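Local coordinates for putative integron gene cassette protein (Uncultured bacterium, PDB 3GHJ) that is of unknown function but belongs to the glyoxalase/bleomycin resistance/dioxygenase superfamily, whose members fold as paired beta-alpha-beta-beta-beta modules, at residues 37-40 / 41-45. The protein carries 1 engineered substitution. Numbering follows the deposited sequence. Where two conformers were deposited one is given.
Sequences KNLE and KSSQF
Asn-38 caps the helix that runs from 39 to 49: its OD1 accepts the backbone N-H of Lys-41 at 2.9 Å (OD1 to N). The N-H points almost straight at the oxygen, at 168°, yet the nitrogen lies above the amide plane, 42° out of it. With CG held anti to the backbone N (chi1 -176°), the amide folds back over the first turn, where it takes the place of the backbone carbonyl that a turn further back would supply to a first-turn N-H. Backbone bonds take over at once, Ser-42 N giving to Asn-38 O and Gln-44 N to Glu-40 O, each at 2.9 Å.

Two donors of one residue meet at Leu-39 O. Ser-43 N reaches this oxygen at 2.8 Å and Ser-43 OG at 2.7 Å, from opposite faces of the carbonyl plane. The hydroxyl can turn back to the preceding turn because OG stands beside its own backbone N; OG is also hydrogen-bonded to ND2 of Asn-64.

This is the start of the helix in the first beta-alpha-beta-beta-beta module of a vicinal oxygen chelate fold, just after strand 28-36. Leu-39, Ser-42 and Ser-43 touch Leu-77 of strand 73-79, whereas the carboxylate of Glu-40 turns to a salt bridge with Arg-62.

A water bridges the loop to the helix, accepting from Asn-38 N and lying 2.7 Å from Ser-42 OG, to which it is hydrogen-bonded; that hydroxyl is also hydrogen-bonded to OD1 of Asn-132.

The extended Lys-41 chain passes obliquely across the Asn-38 amide, CG 3.6 Å from Asn-38 CG, and CD lies near ND2.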
loop_
_atom_site.group_PDB
_atom_site.type_symbol
_atom_site.label_atom_id
_atom_site.label_comp_id
_atom_site.label_asym_id
_atom_site.label_seq_id
_atom_site.Cartn_x
_atom_site.Cartn_y
_atom_site.Cartn_z
ATOM N N LYS A 37 -11.297 -1.308 -12.977
ATOM C CA LYS A 37 -12.454 -1.247 -13.878
ATOM C C LYS A 37 -12.905 -2.625 -14.365
ATOM O O LYS A 37 -14.097 -2.856 -14.579
ATOM C CB LYS A 37 -12.158 -0.335 -15.069
ATOM C CG LYS A 37 -12.130 1.148 -14.712
ATOM C CD LYS A 37 -13.527 1.690 -14.433
ATOM C CE LYS A 37 -13.495 3.192 -14.173
ATOM N NZ LYS A 37 -14.866 3.781 -14.174
ATOM N N ASN A 38 -11.956 -3.537 -14.536
ATOM C CA ASN A 38 -12.243 -4.859 -15.070
ATOM C C ASN A 38 -11.395 -5.877 -14.324
ATOM O O ASN A 38 -10.164 -5.888 -14.454
ATOM C CB ASN A 38 -11.941 -4.885 -16.573
ATOM C CG ASN A 38 -12.306 -6.209 -17.232
ATOM O OD1 ASN A 38 -11.860 -7.273 -16.819
ATOM N ND2 ASN A 38 -13.101 -6.134 -18.297
ATOM N N LEU A 39 -12.054 -6.721 -13.541
ATOM C CA LEU A 39 -11.340 -7.660 -12.682
ATOM C C LEU A 39 -10.440 -8.586 -13.491
ATOM O O LEU A 39 -9.301 -8.837 -13.106
ATOM C CB LEU A 39 -12.301 -8.474 -11.820
ATOM C CG LEU A 39 -11.629 -9.281 -10.705
ATOM C CD1 LEU A 39 -10.911 -8.344 -9.726
ATOM C CD2 LEU A 39 -12.656 -10.129 -9.977
ATOM N N GLU A 40 -10.939 -9.093 -14.615
ATOM C CA GLU A 40 -10.155 -10.035 -15.407
ATOM C C GLU A 40 -8.934 -9.375 -16.032
ATOM O O GLU A 40 -7.830 -9.914 -15.986
ATOM C CB GLU A 40 -11.021 -10.690 -16.490
ATOM C CG GLU A 40 -12.025 -11.714 -15.960
ATOM C CD GLU A 40 -13.223 -11.089 -15.254
ATOM O OE1 GLU A 40 -13.577 -9.928 -15.561
ATOM O OE2 GLU A 40 -13.823 -11.770 -14.393
ATOM N N LYS A 41 -9.126 -8.204 -16.628
ATOM C CA LYS A 41 -8.019 -7.539 -17.289
ATOM C C LYS A 41 -6.964 -7.105 -16.273
ATOM O O LYS A 41 -5.766 -7.198 -16.532
ATOM C CB LYS A 41 -8.502 -6.348 -18.117
ATOM C CG LYS A 41 -9.364 -6.762 -19.318
ATOM C CD LYS A 41 -9.678 -5.579 -20.219
ATOM C CE LYS A 41 -10.485 -6.022 -21.435
ATOM N NZ LYS A 41 -11.004 -4.861 -22.211
ATOM N N SER A 42 -7.410 -6.621 -15.123
ATOM C CA SER A 42 -6.443 -6.229 -14.106
ATOM C C SER A 42 -5.759 -7.448 -13.483
ATOM O O SER A 42 -4.550 -7.424 -13.250
ATOM C CB SER A 42 -7.071 -5.332 -13.036
ATOM O OG SER A 42 -7.212 -4.006 -13.522
ATOM N N SER A 43 -6.511 -8.514 -13.232
ATOM C CA SER A 43 -5.888 -9.732 -12.719
ATOM C C SER A 43 -4.802 -10.220 -13.678
ATOM O O SER A 43 -3.729 -10.647 -13.251
ATOM C CB SER A 43 -6.928 -10.825 -12.482
ATOM O OG SER A 43 -7.833 -10.463 -11.454
ATOM N N GLN A 44 -5.078 -10.152 -14.975
ATOM C CA GLN A 44 -4.094 -10.569 -15.968
ATOM C C GLN A 44 -2.824 -9.725 -15.881
ATOM O O GLN A 44 -1.720 -10.245 -15.966
ATOM C CB GLN A 44 -4.699 -10.505 -17.373
ATOM C CG GLN A 44 -5.791 -11.535 -17.598
ATOM C CD GLN A 44 -6.534 -11.331 -18.904
ATOM O OE1 GLN A 44 -6.313 -10.351 -19.614
ATOM N NE2 GLN A 44 -7.426 -12.261 -19.226
ATOM N N PHE A 45 -2.981 -8.420 -15.699
ATOM C CA PHE A 45 -1.828 -7.537 -15.583
ATOM C C PHE A 45 -0.999 -7.864 -14.335
ATOM O O PHE A 45 0.216 -8.035 -14.404
ATOM C CB PHE A 45 -2.282 -6.077 -15.550
ATOM C CG PHE A 45 -1.163 -5.083 -15.381
ATOM C CD1 PHE A 45 -0.729 -4.699 -14.110
ATOM C CD2 PHE A 45 -0.552 -4.514 -16.494
ATOM C CE1 PHE A 45 0.299 -3.782 -13.958
ATOM C CE2 PHE A 45 0.469 -3.593 -16.348
ATOM C CZ PHE A 45 0.890 -3.220 -15.081
HETATM O O HOH W 1 -9.087 -2.951 -15.138
#